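Local coordinates for 3-oxoacyl-[acyl-carrier-protein] reductase (Sinorhizobium meliloti, PDB 3U9L), which probably catalyses the NADPH-dependent reduction of 3-oxoacyl-[acyl-carrier-protein], at residues L140-G152 and Y160-Y174. Residues are numbered along the deposited sequence; the frame is centred on the assembly and turned at random.
Sequences LLIWISSSSSAGG and YFAAKAAMDAIAVQY
Trp-143 spreads its indole across the helix 160-174, and Ala-171 CB sits over one face of it, 3.5 Å from the centroid of the five-membered ring in a CH-pi contact. Trp-143 CG stands anti to its own carbonyl carbon (chi1 -60°), which brings the six-membered ring to Ile-170 and Tyr-174, its CH2 lying 3.9 Å from Ile-170 CG2. The indole NE1 donates to a water that in turn donates to Ala-171 O. Were the indole cut back to an alanine here, a gap would probably open over Ala-171 and the water would lose its indole donor. Met-167 (selenomethionine), its chain bent at chi2 and chi3, lays CG obliquely beside Trp-143 CE3, brings SE to Ile-144 O, and sets CE 3.6 Å from Ser-145 CA. The strand and helix run nearly antiparallel (163°), as the first two elements of a beta-alpha-beta crossover in the Rossmann-like SDR fold, where Tyr-160 and Lys-164 match the family's YxxxK signature and probably serve as its catalytic pair. Lys-164 NZ, lying 20° off the carbonyl plane, donates to Ile-144 O (3.2 Å), while CE packs on Ser-146 CB. Beyond the strand end, Ser-145 OG gives a short 2.5 Å bond to the anti lone pair of Asp-168 OD2; the other carboxylate oxygen forms a salt bridge with Arg-262.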
loop_
_atom_site.group_PDB
_atom_site.type_symbol
_atom_site.label_atom_id
_atom_site.label_comp_id
_atom_site.label_asym_id
_atom_site.label_seq_id
_atom_site.Cartn_x
_atom_site.Cartn_y
_atom_site.Cartn_z
ATOM N N LEU A 140 7.007 19.840 10.818
ATOM C CA LEU A 140 7.163 19.309 9.459
ATOM C C LEU A 140 7.362 17.853 9.572
ATOM O O LEU A 140 8.233 17.420 10.357
ATOM C CB LEU A 140 8.374 19.912 8.774
ATOM C CG LEU A 140 8.880 19.377 7.408
ATOM C CD1 LEU A 140 7.878 19.658 6.243
ATOM C CD2 LEU A 140 10.232 20.026 7.104
ATOM N N LEU A 141 6.530 17.087 8.842
ATOM C CA LEU A 141 6.729 15.660 8.661
ATOM C C LEU A 141 7.394 15.456 7.327
ATOM O O LEU A 141 6.937 15.986 6.278
ATOM C CB LEU A 141 5.384 14.892 8.643
ATOM C CG LEU A 141 4.907 14.283 9.943
ATOM C CD1 LEU A 141 4.900 15.475 10.968
ATOM C CD2 LEU A 141 3.535 13.722 9.769
ATOM N N ILE A 142 8.459 14.670 7.343
ATOM C CA ILE A 142 9.092 14.267 6.099
ATOM C C ILE A 142 9.022 12.756 6.048
ATOM O O ILE A 142 9.429 12.062 6.994
ATOM C CB ILE A 142 10.601 14.758 6.053
ATOM C CG1 ILE A 142 10.690 16.283 6.184
ATOM C CG2 ILE A 142 11.316 14.279 4.812
ATOM C CD1 ILE A 142 12.110 16.827 6.093
ATOM N N TRP A 143 8.541 12.217 4.935
ATOM C CA TRP A 143 8.463 10.768 4.807
ATOM C C TRP A 143 9.449 10.371 3.726
ATOM O O TRP A 143 9.537 11.041 2.686
ATOM C CB TRP A 143 7.040 10.392 4.359
ATOM C CG TRP A 143 5.917 10.818 5.299
ATOM C CD1 TRP A 143 5.429 12.109 5.495
ATOM C CD2 TRP A 143 5.127 9.961 6.126
ATOM N NE1 TRP A 143 4.360 12.085 6.408
ATOM C CE2 TRP A 143 4.153 10.786 6.792
ATOM C CE3 TRP A 143 5.121 8.577 6.363
ATOM C CZ2 TRP A 143 3.221 10.249 7.684
ATOM C CZ3 TRP A 143 4.172 8.057 7.203
ATOM C CH2 TRP A 143 3.254 8.883 7.871
ATOM N N ILE A 144 10.193 9.299 3.938
ATOM C CA ILE A 144 11.045 8.762 2.857
ATOM C C ILE A 144 10.236 7.706 2.209
ATOM O O ILE A 144 9.965 6.642 2.792
ATOM C CB ILE A 144 12.371 8.145 3.358
ATOM C CG1 ILE A 144 13.069 9.075 4.330
ATOM C CG2 ILE A 144 13.269 7.682 2.145
ATOM C CD1 ILE A 144 13.294 10.437 3.792
ATOM N N SER A 145 9.803 7.992 0.998
ATOM C CA SER A 145 8.901 7.125 0.326
ATOM C C SER A 145 9.804 6.319 -0.620
ATOM O O SER A 145 10.952 6.032 -0.265
ATOM C CB SER A 145 7.904 7.964 -0.456
ATOM O OG SER A 145 6.919 7.179 -1.060
ATOM N N SER A 146 9.298 6.006 -1.814
ATOM C CA SER A 146 10.014 5.151 -2.742
ATOM C C SER A 146 9.523 5.390 -4.169
ATOM O O SER A 146 8.329 5.400 -4.421
ATOM C CB SER A 146 9.748 3.692 -2.332
ATOM O OG SER A 146 10.352 2.792 -3.206
ATOM N N SER A 147 10.445 5.530 -5.116
ATOM C CA SER A 147 10.061 5.667 -6.527
ATOM C C SER A 147 9.178 4.505 -6.986
ATOM O O SER A 147 8.388 4.641 -7.942
ATOM C CB SER A 147 11.335 5.751 -7.409
ATOM O OG SER A 147 11.975 4.489 -7.516
ATOM N N SER A 148 9.296 3.353 -6.329
ATOM C CA SER A 148 8.494 2.208 -6.741
ATOM C C SER A 148 6.970 2.400 -6.618
ATOM O O SER A 148 6.199 1.735 -7.326
ATOM C CB SER A 148 8.896 0.991 -5.925
ATOM O OG SER A 148 8.537 1.173 -4.562
ATOM N N SER A 149 6.520 3.301 -5.747
ATOM C CA SER A 149 5.064 3.455 -5.561
ATOM C C SER A 149 4.427 4.166 -6.751
ATOM O O SER A 149 3.240 4.141 -6.869
ATOM C CB SER A 149 4.709 4.186 -4.250
ATOM O OG SER A 149 5.397 3.558 -3.153
ATOM N N ALA A 150 5.198 4.806 -7.621
ATOM C CA ALA A 150 4.603 5.354 -8.863
ATOM C C ALA A 150 5.542 5.350 -10.107
ATOM O O ALA A 150 5.377 6.182 -10.998
ATOM C CB ALA A 150 4.153 6.750 -8.628
ATOM N N GLY A 151 6.553 4.501 -10.134
ATOM C CA GLY A 151 7.460 4.485 -11.251
ATOM C C GLY A 151 7.629 3.037 -11.726
ATOM O O GLY A 151 7.010 2.098 -11.191
ATOM N N GLY A 152 8.482 2.856 -12.722
ATOM C CA GLY A 152 8.739 1.526 -13.262
ATOM C C GLY A 152 9.434 0.713 -12.191
ATOM O O GLY A 152 10.331 1.213 -11.509
ATOM N N TYR A 160 7.555 -5.818 0.085
ATOM C CA TYR A 160 8.210 -4.555 0.307
ATOM C C TYR A 160 7.518 -3.397 -0.438
ATOM O O TYR A 160 7.167 -2.397 0.168
ATOM C CB TYR A 160 9.693 -4.638 -0.094
ATOM C CG TYR A 160 10.378 -3.308 -0.021
ATOM C CD1 TYR A 160 10.515 -2.630 1.204
ATOM C CD2 TYR A 160 10.846 -2.691 -1.164
ATOM C CE1 TYR A 160 11.118 -1.393 1.280
ATOM C CE2 TYR A 160 11.466 -1.474 -1.105
ATOM C CZ TYR A 160 11.594 -0.815 0.118
ATOM O OH TYR A 160 12.206 0.430 0.143
ATOM N N PHE A 161 7.378 -3.523 -1.744
ATOM C CA PHE A 161 6.697 -2.535 -2.568
ATOM C C PHE A 161 5.254 -2.302 -2.081
ATOM O O PHE A 161 4.803 -1.197 -2.130
ATOM C CB PHE A 161 6.682 -2.967 -4.044
ATOM C CG PHE A 161 8.056 -2.858 -4.752
ATOM C CD1 PHE A 161 9.104 -2.210 -4.151
ATOM C CD2 PHE A 161 8.231 -3.368 -6.042
ATOM C CE1 PHE A 161 10.347 -2.079 -4.800
ATOM C CE2 PHE A 161 9.469 -3.245 -6.707
ATOM C CZ PHE A 161 10.511 -2.586 -6.084
ATOM N N ALA A 162 4.526 -3.360 -1.685
ATOM C CA ALA A 162 3.203 -3.193 -1.080
ATOM C C ALA A 162 3.270 -2.262 0.142
ATOM O O ALA A 162 2.471 -1.325 0.304
ATOM C CB ALA A 162 2.676 -4.551 -0.635
ATOM N N ALA A 163 4.166 -2.569 1.065
ATOM C CA ALA A 163 4.267 -1.782 2.281
ATOM C C ALA A 163 4.626 -0.342 1.953
ATOM O O ALA A 163 4.089 0.573 2.549
ATOM C CB ALA A 163 5.239 -2.380 3.240
ATOM N N LYS A 164 5.538 -0.111 1.014
ATOM C CA LYS A 164 5.923 1.266 0.682
ATOM C C LYS A 164 4.772 2.010 0.007
ATOM O O LYS A 164 4.656 3.215 0.184
ATOM C CB LYS A 164 7.119 1.316 -0.283
ATOM C CG LYS A 164 8.404 0.736 0.285
ATOM C CD LYS A 164 8.768 1.381 1.606
ATOM C CE LYS A 164 9.095 2.835 1.433
ATOM N NZ LYS A 164 9.673 3.492 2.704
ATOM N N ALA A 165 4.003 1.314 -0.832
ATOM C CA ALA A 165 2.861 1.900 -1.492
ATOM C C ALA A 165 1.810 2.354 -0.457
ATOM O O ALA A 165 1.188 3.428 -0.589
ATOM C CB ALA A 165 2.230 0.873 -2.445
ATOM N N ALA A 166 1.615 1.536 0.567
ATOM C CA ALA A 166 0.666 1.875 1.650
ATOM C C ALA A 166 1.249 3.054 2.388
ATOM O O ALA A 166 0.512 3.977 2.735
ATOM C CB ALA A 166 0.475 0.702 2.598
HETATM N N MSE A 167 2.566 3.047 2.635
HETATM C CA MSE A 167 3.157 4.146 3.406
HETATM C C MSE A 167 3.005 5.517 2.716
HETATM O O MSE A 167 2.727 6.543 3.353
HETATM C CB MSE A 167 4.654 3.914 3.722
HETATM C CG MSE A 167 5.189 4.924 4.767
HETATM SE SE MSE A 167 7.011 5.603 4.208
HETATM C CE MSE A 167 6.365 6.908 2.856
ATOM N N ASP A 168 3.211 5.530 1.403
ATOM C CA ASP A 168 2.993 6.770 0.689
ATOM C C ASP A 168 1.514 7.243 0.758
ATOM O O ASP A 168 1.278 8.424 0.897
ATOM C CB ASP A 168 3.458 6.644 -0.756
ATOM C CG ASP A 168 3.648 7.991 -1.417
ATOM O OD1 ASP A 168 2.642 8.513 -1.891
ATOM O OD2 ASP A 168 4.792 8.514 -1.489
ATOM N N ALA A 169 0.549 6.318 0.617
ATOM C CA ALA A 169 -0.878 6.620 0.688
ATOM C C ALA A 169 -1.205 7.248 2.043
ATOM O O ALA A 169 -1.964 8.185 2.129
ATOM C CB ALA A 169 -1.714 5.356 0.462
ATOM N N ILE A 170 -0.601 6.717 3.091
ATOM C CA ILE A 170 -0.777 7.233 4.448
ATOM C C ILE A 170 -0.152 8.606 4.604
ATOM O O ILE A 170 -0.756 9.501 5.219
ATOM C CB ILE A 170 -0.178 6.284 5.489
ATOM C CG1 ILE A 170 -1.028 5.007 5.496
ATOM C CG2 ILE A 170 -0.078 7.013 6.947
ATOM C CD1 ILE A 170 -0.425 3.824 6.141
ATOM N N ALA A 171 1.003 8.818 4.030
ATOM C CA ALA A 171 1.657 10.128 4.153
ATOM C C ALA A 171 0.761 11.223 3.577
ATOM O O ALA A 171 0.681 12.350 4.078
ATOM C CB ALA A 171 3.002 10.110 3.402
ATOM N N VAL A 172 0.119 10.879 2.476
ATOM C CA VAL A 172 -0.710 11.826 1.750
ATOM C C VAL A 172 -1.931 12.192 2.563
ATOM O O VAL A 172 -2.267 13.335 2.662
ATOM C CB VAL A 172 -1.026 11.248 0.329
ATOM C CG1 VAL A 172 -2.149 12.028 -0.399
ATOM C CG2 VAL A 172 0.277 11.341 -0.458
ATOM N N GLN A 173 -2.538 11.198 3.193
ATOM C CA GLN A 173 -3.673 11.396 4.039
ATOM C C GLN A 173 -3.373 12.297 5.231
ATOM O O GLN A 173 -4.141 13.247 5.508
ATOM C CB GLN A 173 -4.227 10.023 4.486
ATOM C CG GLN A 173 -4.795 9.128 3.339
ATOM C CD GLN A 173 -6.190 9.542 2.987
ATOM O OE1 GLN A 173 -7.196 9.213 3.719
ATOM N NE2 GLN A 173 -6.306 10.300 1.898
ATOM N N TYR A 174 -2.253 12.052 5.909
ATOM C CA TYR A 174 -1.856 12.870 7.055
ATOM C C TYR A 174 -1.589 14.300 6.628
ATOM O O TYR A 174 -1.928 15.237 7.349
ATOM C CB TYR A 174 -0.596 12.300 7.697
ATOM C CG TYR A 174 -0.848 11.311 8.822
ATOM C CD1 TYR A 174 -1.293 11.751 10.081
ATOM C CD2 TYR A 174 -0.564 9.976 8.669
ATOM C CE1 TYR A 174 -1.481 10.867 11.146
ATOM C CE2 TYR A 174 -0.759 9.060 9.745
ATOM C CZ TYR A 174 -1.230 9.521 10.977
ATOM O OH TYR A 174 -1.407 8.653 12.051
HETATM O O HOH W 1 2.112 13.766 6.351
HETATM O O HOH W 2 6.546 4.641 -1.190
HETATM O O HOH W 3 12.841 1.730 -2.602
HETATM O O HOH W 4 5.953 0.811 -3.674
#